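Local structure of acetyl-CoA acetyltransferase (Elizabethkingia anophelis NUHP1, 6BN2) at residues Leu238-Gln243 against Thr248-Asn253; Phe320-Glu325 against Ile370-Gln375; Arg364-Leu369 against Ser393-Glu398. The protein probably catalyses the thiolase reaction, the reversible transfer of an acetyl group between two acetyl-CoA molecules that yields acetoacetyl-CoA and coenzyme A. One frame throughout, in Å; residues are numbered along the deposited sequence.

Contacts 2 and 3 are neighbours, with centres 7 Å apart, because both use helix 358-375 and both reach the same mixed sheet. They meet directly: Ile370 CG1 lies 3.6 Å from Ile397 CD1. Contact 1 stands apart in a loop of the N-terminal thiolase family region, its centre about 27 Å from that of contact 2 and about 29 Å from that of contact 3, though its nearest atoms come within about 6 Å of those of contact 2, without touching. It contains Ala252 of a calcium site. The side chains of Phe242 in contact 1 and Glu322 in contact 2 each lie about 11 Å from that of His356, a predicted proton acceptor.

Contact 1 of 3, residues Leu238-Gln243 against Thr248-Asn253; sequences LPTVFQ and TVTAAN
Leu238 lies along the bend at Thr250-Ala252. Its CB sits 4.1 Å from Thr250 CB; CG then carries the chain onward with chi2 at 177°, and CD1 ends 3.4 Å from Ala252 CB, tighter than usual for two methyl carbons. The next link is polar. Val241 N donates to Val249 O at 3.2 Å, in the carbonyl plane but bent, with an angle of 142° at the hydrogen. That same oxygen accepts from a water which in turn takes the N-H of Phe242, and Thr240 CA adds a C-H···O approach, so several donors hold one carbonyl. A second water joins Pro239 O to Ala251 N. Val249 CG1 meets the Phe242 ring at its edge, 3.7 Å from CD2.

Within Thr248-Asn253 the turn is tied by its own side chains. Thr250 N gives Asn253 OD1 a bond that is straight at the hydrogen, although the N-H comes from above the plane of the Asn253 carbonyl. Thr250 OG1 accepts from Asn253 N at 3.2 Å, while Asn253 ND2 reaches Thr248 O. The reciprocal Thr250-Asn253 pair includes an ST motif, placed here where the loop turns into the calcium site formed with Tyr190, Ala252 and Ala254.

Contact 2 of 3, residues Phe320-Glu325 against Ile370-Gln375; sequences FFEFNE and INVLKQ
Phe320 meets Val372 and Leu373 through apolar contacts alone. Val372 CG1 is the closest carbon, 3.7 Å from Phe320 CG and 3.8 Å from Phe320 CB, and it reaches the base of the ring at a slant. It is placed there by a first torsion of 163°, which sets CG1 anti to the helix backbone N. Leu373 arrives from another side: its CD2 lies at the ring edge, near the ring plane, 4.1 Å from Phe320 CD1, and also packs on Phe320 CB at 4.0 Å. The side chains of Phe320 and Leu373 run past each other in opposite directions, so the contact is made along their flanks.

The framework is that of a beta-alpha-beta crossover. Strand 320-323 runs parallel to its sheet neighbour 380-387, and helix 358-375 lies on the connection between them. The short segment axes come within 8.9 Å at an angle of 157°, close to the antiparallel course expected of such a helix. Strand 320-323 is the outermost strand of this end of the sheet within the chain, with Phe320 and Glu322 bonded through their backbones to Ala382.

A mixed polar-apolar contact lies two residues further along the strand, on the same face. Glu322 is bent at chi2, -78°, and its OE1 comes 4.0 Å from Val372 CG2, the methyl that does not touch Phe320. The Val372 branches are thus divided, CG1 to the aromatic residue and CG2 to the buried acid.

Contact 3 of 3, residues Arg364-Leu369 against Ser393-Glu398; sequences RIIVTL and SAIVIE
Ile366 overlaps the branch methyl of Ile395: both CG1 and CD1 of Ile366 lie 4.0 Å from Ile395 CG2, so the methyl rests against the last two carbons of the longer arm. The two side chains cross at about a right angle. Ile395 has its CG1 anti to the backbone N, chi1 -173°, and this rotation leaves CG2 as the atom turned to the helix.

One helical turn on, Leu369 and Ile397 meet in a different manner, tip to tip. Leu369 CD2 is 3.8 Å from Ile397 CD1 and 3.9 Å from Ile397 CG1, while Leu369 CG also stands 4.0 Å from Ile397 CD1. A chi1 of 65° lodges Ile397 CG1 between its backbone N and carbonyl carbon, and the extended chi2 then sends CD1 out to the leucine. The spacing explains the pairing: residues three apart on the helix face residues two apart on the strand, whose intervening Val396 points away and packs on Val284 and Ser285.

Another side of the helix is polar. Arg364 NH1 donates to Thr368 OG1 at 2.9 Å with an angle of 151°, the oxygen lying in the guanidinium plane. Ile365 CG2 sits over one face of that group, 3.6 Å above its plane and offset toward the rim. Thr368 OG1 is also bonded to Glu205, so the hydroxyl links the arginine to an acid from another part of the chain.

Every residue that touches across the contact is buried. Met100 of helix 98-111 also packs on Ile365 and Ile395, and the meeting of helices 358-375 and 98-111 is consistent with the central helical layer of the five-layered alpha-beta-alpha-beta-alpha thiolase fold.

Contact 1 of 3, residues Leu238-Gln243 against Thr248-Asn253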
loop_
_atom_site.group_PDB
_atom_site.type_symbol
_atom_site.label_atom_id
_atom_site.label_comp_id
_atom_site.label_asym_id
_atom_site.label_seq_id
_atom_site.Cartn_x
_atom_site.Cartn_y
_atom_site.Cartn_z
ATOM N N LEU A 238 -22.865 27.309 13.829
ATOM C CA LEU A 238 -23.063 25.966 13.309
ATOM C C LEU A 238 -23.153 24.954 14.451
ATOM O O LEU A 238 -22.559 25.154 15.517
ATOM C CB LEU A 238 -21.921 25.581 12.372
ATOM C CG LEU A 238 -21.832 26.311 11.036
ATOM C CD1 LEU A 238 -20.604 25.836 10.315
ATOM C CD2 LEU A 238 -23.063 26.043 10.203
ATOM N N PRO A 239 -23.877 23.856 14.251
ATOM C CA PRO A 239 -23.980 22.835 15.300
ATOM C C PRO A 239 -22.715 21.998 15.409
ATOM O O PRO A 239 -21.956 21.840 14.451
ATOM C CB PRO A 239 -25.167 21.982 14.834
ATOM C CG PRO A 239 -25.122 22.100 13.345
ATOM C CD PRO A 239 -24.693 23.515 13.069
ATOM N N THR A 240 -22.492 21.462 16.609
ATOM C CA THR A 240 -21.348 20.584 16.855
ATOM C C THR A 240 -21.730 19.163 16.455
ATOM O O THR A 240 -22.535 18.514 17.129
ATOM C CB THR A 240 -20.913 20.657 18.314
ATOM O OG1 THR A 240 -22.036 20.405 19.173
ATOM C CG2 THR A 240 -20.330 22.042 18.617
ATOM N N VAL A 241 -21.133 18.673 15.369
ATOM C CA VAL A 241 -21.681 17.512 14.680
ATOM C C VAL A 241 -21.266 16.183 15.301
ATOM O O VAL A 241 -21.906 15.161 15.027
ATOM C CB VAL A 241 -21.289 17.559 13.193
ATOM C CG1 VAL A 241 -21.995 18.724 12.503
ATOM C CG2 VAL A 241 -19.800 17.695 13.042
ATOM N N PHE A 242 -20.227 16.152 16.136
ATOM C CA PHE A 242 -19.786 14.895 16.733
ATOM C C PHE A 242 -20.197 14.739 18.187
ATOM O O PHE A 242 -20.097 13.634 18.727
ATOM C CB PHE A 242 -18.262 14.765 16.596
ATOM C CG PHE A 242 -17.804 14.738 15.175
ATOM C CD1 PHE A 242 -18.021 13.606 14.395
ATOM C CD2 PHE A 242 -17.201 15.849 14.593
ATOM C CE1 PHE A 242 -17.627 13.575 13.064
ATOM C CE2 PHE A 242 -16.801 15.818 13.261
ATOM C CZ PHE A 242 -17.023 14.668 12.495
ATOM N N GLN A 243 -20.685 15.798 18.820
ATOM C CA GLN A 243 -20.974 15.777 20.247
ATOM C C GLN A 243 -22.052 16.812 20.509
ATOM O O GLN A 243 -21.851 17.992 20.211
ATOM C CB GLN A 243 -19.707 16.077 21.042
ATOM C CG GLN A 243 -19.841 16.026 22.529
ATOM C CD GLN A 243 -18.494 16.152 23.193
ATOM O OE1 GLN A 243 -17.518 15.534 22.756
ATOM N NE2 GLN A 243 -18.418 16.972 24.230
ATOM N N THR A 248 -17.304 21.072 20.288
ATOM C CA THR A 248 -16.501 22.141 19.704
ATOM C C THR A 248 -16.290 22.001 18.204
ATOM O O THR A 248 -16.097 23.021 17.535
ATOM C CB THR A 248 -15.120 22.238 20.386
ATOM O OG1 THR A 248 -14.356 21.052 20.112
ATOM C CG2 THR A 248 -15.242 22.429 21.895
ATOM N N VAL A 249 -16.331 20.791 17.648
ATOM C CA VAL A 249 -15.995 20.546 16.251
ATOM C C VAL A 249 -17.247 20.697 15.397
ATOM O O VAL A 249 -18.304 20.143 15.725
ATOM C CB VAL A 249 -15.376 19.145 16.088
ATOM C CG1 VAL A 249 -15.069 18.858 14.613
ATOM C CG2 VAL A 249 -14.119 19.006 16.965
ATOM N N THR A 250 -17.135 21.446 14.295
ATOM C CA THR A 250 -18.261 21.685 13.396
ATOM C C THR A 250 -17.880 21.323 11.967
ATOM O O THR A 250 -16.725 21.020 11.656
ATOM C CB THR A 250 -18.721 23.147 13.400
ATOM O OG1 THR A 250 -17.720 23.941 12.749
ATOM C CG2 THR A 250 -18.953 23.665 14.821
ATOM N N ALA A 251 -18.875 21.401 11.078
ATOM C CA ALA A 251 -18.604 21.159 9.665
ATOM C C ALA A 251 -17.637 22.187 9.097
ATOM O O ALA A 251 -16.908 21.890 8.144
ATOM C CB ALA A 251 -19.910 21.166 8.863
ATOM N N ALA A 252 -17.619 23.398 9.657
ATOM C CA ALA A 252 -16.748 24.447 9.139
ATOM C C ALA A 252 -15.338 24.391 9.689
ATOM O O ALA A 252 -14.405 24.799 8.991
ATOM C CB ALA A 252 -17.321 25.832 9.446
ATOM N N ASN A 253 -15.145 23.941 10.929
ATOM C CA ASN A 253 -13.795 23.934 11.484
ATOM C C ASN A 253 -13.147 22.557 11.420
ATOM O O ASN A 253 -11.981 22.408 11.800
ATOM C CB ASN A 253 -13.786 24.539 12.916
ATOM C CG ASN A 253 -14.488 23.673 13.970
ATOM O OD1 ASN A 253 -14.496 22.446 13.889
ATOM N ND2 ASN A 253 -15.032 24.328 15.001
HETATM O O HOH W 1 -21.596 22.024 11.756
HETATM O O HOH W 2 -18.732 18.107 17.489
#

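Contact 2 of 3, residues Phe320-Glu325 against Ile370-Gln375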
loop_
_atom_site.group_PDB
_atom_site.type_symbol
_atom_site.label_atom_id
_atom_site.label_comp_id
_atom_site.label_asym_id
_atom_site.label_seq_id
_atom_site.Cartn_x
_atom_site.Cartn_y
_atom_site.Cartn_z
ATOM N N PHE A 320 9.539 27.270 7.856
ATOM C CA PHE A 320 8.111 27.136 7.595
ATOM C C PHE A 320 7.689 25.695 7.777
ATOM O O PHE A 320 8.468 24.771 7.529
ATOM C CB PHE A 320 7.745 27.621 6.182
ATOM C CG PHE A 320 7.838 29.101 6.050
ATOM C CD1 PHE A 320 9.020 29.705 5.626
ATOM C CD2 PHE A 320 6.774 29.904 6.437
ATOM C CE1 PHE A 320 9.125 31.102 5.566
ATOM C CE2 PHE A 320 6.864 31.300 6.364
ATOM C CZ PHE A 320 8.041 31.897 5.932
ATOM N N PHE A 321 6.432 25.521 8.191
ATOM C CA PHE A 321 5.860 24.213 8.495
ATOM C C PHE A 321 4.574 24.021 7.711
ATOM O O PHE A 321 3.807 24.971 7.522
ATOM C CB PHE A 321 5.499 24.067 9.981
ATOM C CG PHE A 321 6.651 24.263 10.919
ATOM C CD1 PHE A 321 7.031 25.544 11.310
ATOM C CD2 PHE A 321 7.331 23.167 11.444
ATOM C CE1 PHE A 321 8.085 25.737 12.202
ATOM C CE2 PHE A 321 8.395 23.348 12.337
ATOM C CZ PHE A 321 8.767 24.631 12.715
ATOM N N GLU A 322 4.310 22.770 7.317
ATOM C CA GLU A 322 2.995 22.375 6.812
ATOM C C GLU A 322 2.524 21.224 7.681
ATOM O O GLU A 322 3.097 20.134 7.618
ATOM C CB GLU A 322 3.047 21.946 5.345
ATOM C CG GLU A 322 3.193 23.086 4.372
ATOM C CD GLU A 322 1.884 23.820 4.146
ATOM O OE1 GLU A 322 1.933 25.062 4.021
ATOM O OE2 GLU A 322 0.820 23.168 4.081
ATOM N N PHE A 323 1.516 21.471 8.511
ATOM C CA PHE A 323 0.863 20.440 9.316
ATOM C C PHE A 323 -0.540 20.240 8.765
ATOM O O PHE A 323 -1.330 21.191 8.746
ATOM C CB PHE A 323 0.767 20.854 10.785
ATOM C CG PHE A 323 2.009 20.634 11.576
ATOM C CD1 PHE A 323 2.255 19.403 12.166
ATOM C CD2 PHE A 323 2.896 21.671 11.801
ATOM C CE1 PHE A 323 3.398 19.195 12.934
ATOM C CE2 PHE A 323 4.035 21.471 12.556
ATOM C CZ PHE A 323 4.290 20.236 13.121
ATOM N N ASN A 324 -0.870 19.014 8.348
ATOM C CA ASN A 324 -2.171 18.846 7.723
ATOM C C ASN A 324 -3.294 19.135 8.712
ATOM O O ASN A 324 -3.252 18.709 9.869
ATOM C CB ASN A 324 -2.353 17.451 7.145
ATOM C CG ASN A 324 -3.529 17.400 6.172
ATOM O OD1 ASN A 324 -3.575 18.161 5.194
ATOM N ND2 ASN A 324 -4.488 16.526 6.443
ATOM N N GLU A 325 -4.297 19.883 8.244
ATOM C CA GLU A 325 -5.391 20.353 9.095
ATOM C C GLU A 325 -6.581 19.400 9.012
ATOM O O GLU A 325 -7.644 19.748 8.517
ATOM C CB GLU A 325 -5.827 21.760 8.667
ATOM C CG GLU A 325 -4.730 22.766 8.558
ATOM C CD GLU A 325 -5.230 24.135 8.119
ATOM O OE1 GLU A 325 -6.368 24.238 7.611
ATOM O OE2 GLU A 325 -4.471 25.120 8.259
ATOM N N ILE A 370 7.222 23.101 -0.539
ATOM C CA ILE A 370 8.297 23.494 -1.461
ATOM C C ILE A 370 8.079 24.915 -1.952
ATOM O O ILE A 370 9.006 25.738 -2.001
ATOM C CB ILE A 370 8.378 22.505 -2.639
ATOM C CG1 ILE A 370 8.939 21.177 -2.140
ATOM C CG2 ILE A 370 9.220 23.096 -3.795
ATOM C CD1 ILE A 370 8.696 20.007 -3.101
ATOM N N ASN A 371 6.846 25.217 -2.339
ATOM C CA ASN A 371 6.571 26.532 -2.888
ATOM C C ASN A 371 6.506 27.602 -1.813
ATOM O O ASN A 371 6.931 28.727 -2.060
ATOM C CB ASN A 371 5.295 26.452 -3.722
ATOM C CG ASN A 371 5.541 25.682 -4.996
ATOM O OD1 ASN A 371 5.250 24.469 -5.096
ATOM N ND2 ASN A 371 6.162 26.347 -5.946
ATOM N N VAL A 372 6.012 27.276 -0.617
ATOM C CA VAL A 372 6.084 28.221 0.499
ATOM C C VAL A 372 7.529 28.637 0.757
ATOM O O VAL A 372 7.831 29.826 0.940
ATOM C CB VAL A 372 5.448 27.616 1.764
ATOM C CG1 VAL A 372 5.891 28.407 3.003
ATOM C CG2 VAL A 372 3.916 27.574 1.659
ATOM N N LEU A 373 8.450 27.663 0.776
ATOM C CA LEU A 373 9.850 28.011 1.019
ATOM C C LEU A 373 10.399 28.938 -0.065
ATOM O O LEU A 373 11.112 29.900 0.238
ATOM C CB LEU A 373 10.705 26.745 1.133
ATOM C CG LEU A 373 10.381 25.821 2.298
ATOM C CD1 LEU A 373 11.264 24.571 2.163
ATOM C CD2 LEU A 373 10.615 26.518 3.647
ATOM N N LYS A 374 10.080 28.675 -1.332
ATOM C CA LYS A 374 10.589 29.533 -2.400
ATOM C C LYS A 374 9.953 30.916 -2.346
ATOM O O LYS A 374 10.641 31.924 -2.547
ATOM C CB LYS A 374 10.353 28.867 -3.755
ATOM C CG LYS A 374 11.220 27.624 -3.924
ATOM C CD LYS A 374 11.033 26.948 -5.271
ATOM C CE LYS A 374 11.928 25.720 -5.347
ATOM N NZ LYS A 374 13.357 26.093 -5.121
ATOM N N GLN A 375 8.649 30.979 -2.049
ATOM C CA GLN A 375 7.949 32.262 -1.978
ATOM C C GLN A 375 8.506 33.154 -0.884
ATOM O O GLN A 375 8.427 34.388 -0.980
ATOM C CB GLN A 375 6.455 32.019 -1.749
ATOM C CG GLN A 375 5.769 31.440 -2.995
ATOM C CD GLN A 375 4.503 30.667 -2.688
ATOM O OE1 GLN A 375 3.985 30.704 -1.573
ATOM N NE2 GLN A 375 4.005 29.941 -3.686
#

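Contact 3 of 3, residues Arg364-Leu369 against Ser393-Glu398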
loop_
_atom_site.group_PDB
_atom_site.type_symbol
_atom_site.label_atom_id
_atom_site.label_comp_id
_atom_site.label_asym_id
_atom_site.label_seq_id
_atom_site.Cartn_x
_atom_site.Cartn_y
_atom_site.Cartn_z
ATOM N N ARG A 364 0.629 16.137 -0.896
ATOM C CA ARG A 364 0.196 17.478 -1.284
ATOM C C ARG A 364 0.853 18.544 -0.407
ATOM O O ARG A 364 1.315 19.579 -0.912
ATOM C CB ARG A 364 -1.334 17.541 -1.210
ATOM C CG ARG A 364 -1.972 18.717 -1.967
ATOM C CD ARG A 364 -1.818 20.045 -1.209
ATOM N NE ARG A 364 -2.553 20.045 0.061
ATOM C CZ ARG A 364 -2.451 21.006 0.980
ATOM N NH1 ARG A 364 -1.609 22.020 0.803
ATOM N NH2 ARG A 364 -3.175 20.945 2.089
ATOM N N ILE A 365 0.924 18.312 0.911
ATOM C CA ILE A 365 1.511 19.341 1.771
ATOM C C ILE A 365 3.016 19.494 1.532
ATOM O O ILE A 365 3.561 20.574 1.779
ATOM C CB ILE A 365 1.206 19.087 3.264
ATOM C CG1 ILE A 365 1.816 17.780 3.777
ATOM C CG2 ILE A 365 -0.320 19.148 3.509
ATOM C CD1 ILE A 365 1.615 17.600 5.313
ATOM N N ILE A 366 3.692 18.463 1.011
ATOM C CA ILE A 366 5.090 18.626 0.600
ATOM C C ILE A 366 5.188 19.522 -0.630
ATOM O O ILE A 366 6.062 20.400 -0.712
ATOM C CB ILE A 366 5.731 17.255 0.329
ATOM C CG1 ILE A 366 5.589 16.345 1.548
ATOM C CG2 ILE A 366 7.203 17.439 -0.009
ATOM C CD1 ILE A 366 6.098 14.911 1.266
ATOM N N VAL A 367 4.316 19.294 -1.616
ATOM C CA VAL A 367 4.259 20.150 -2.805
ATOM C C VAL A 367 4.070 21.603 -2.387
ATOM O O VAL A 367 4.801 22.505 -2.828
ATOM C CB VAL A 367 3.125 19.688 -3.740
ATOM C CG1 VAL A 367 3.010 20.624 -4.963
ATOM C CG2 VAL A 367 3.352 18.235 -4.201
ATOM N N THR A 368 3.105 21.843 -1.496
ATOM C CA THR A 368 2.843 23.207 -1.052
ATOM C C THR A 368 4.025 23.775 -0.273
ATOM O O THR A 368 4.406 24.930 -0.488
ATOM C CB THR A 368 1.566 23.232 -0.213
ATOM O OG1 THR A 368 0.474 22.820 -1.042
ATOM C CG2 THR A 368 1.287 24.634 0.336
ATOM N N LEU A 369 4.615 22.975 0.622
ATOM C CA LEU A 369 5.766 23.431 1.409
ATOM C C LEU A 369 6.921 23.871 0.514
ATOM O O LEU A 369 7.558 24.896 0.778
ATOM C CB LEU A 369 6.218 22.313 2.352
ATOM C CG LEU A 369 7.449 22.654 3.196
ATOM C CD1 LEU A 369 7.130 23.790 4.170
ATOM C CD2 LEU A 369 7.892 21.419 3.975
ATOM N N SER A 393 3.474 10.902 10.164
ATOM C CA SER A 393 4.727 10.929 9.429
ATOM C C SER A 393 5.211 12.369 9.381
ATOM O O SER A 393 4.409 13.295 9.482
ATOM C CB SER A 393 4.528 10.374 7.998
ATOM O OG SER A 393 4.215 8.976 8.035
ATOM N N ALA A 394 6.524 12.550 9.241
ATOM C CA ALA A 394 7.101 13.889 9.152
ATOM C C ALA A 394 8.291 13.868 8.208
ATOM O O ALA A 394 9.008 12.867 8.113
ATOM C CB ALA A 394 7.557 14.404 10.531
ATOM N N ILE A 395 8.525 14.990 7.527
ATOM C CA ILE A 395 9.636 15.081 6.594
ATOM C C ILE A 395 10.227 16.485 6.677
ATOM O O ILE A 395 9.502 17.468 6.865
ATOM C CB ILE A 395 9.183 14.713 5.161
ATOM C CG1 ILE A 395 10.373 14.643 4.203
ATOM C CG2 ILE A 395 8.080 15.693 4.649
ATOM C CD1 ILE A 395 9.983 14.031 2.841
ATOM N N VAL A 396 11.556 16.564 6.594
ATOM C CA VAL A 396 12.295 17.827 6.602
ATOM C C VAL A 396 12.921 17.998 5.228
ATOM O O VAL A 396 13.569 17.071 4.721
ATOM C CB VAL A 396 13.370 17.824 7.709
ATOM C CG1 VAL A 396 14.191 19.122 7.666
ATOM C CG2 VAL A 396 12.713 17.635 9.078
ATOM N N ILE A 397 12.732 19.173 4.614
ATOM C CA ILE A 397 13.322 19.412 3.304
ATOM C C ILE A 397 14.129 20.695 3.352
ATOM O O ILE A 397 13.945 21.546 4.227
ATOM C CB ILE A 397 12.277 19.486 2.167
ATOM C CG1 ILE A 397 11.362 20.695 2.341
ATOM C CG2 ILE A 397 11.492 18.173 2.057
ATOM C CD1 ILE A 397 10.378 20.886 1.169
ATOM N N GLU A 398 15.065 20.805 2.414
ATOM C CA GLU A 398 15.897 21.991 2.274
ATOM C C GLU A 398 15.607 22.600 0.915
ATOM O O GLU A 398 15.800 21.950 -0.115
ATOM C CB GLU A 398 17.386 21.662 2.414
ATOM C CG GLU A 398 18.274 22.915 2.242
ATOM C CD GLU A 398 19.760 22.591 2.157
ATOM O OE1 GLU A 398 20.139 21.420 2.385
ATOM O OE2 GLU A 398 20.550 23.512 1.856
#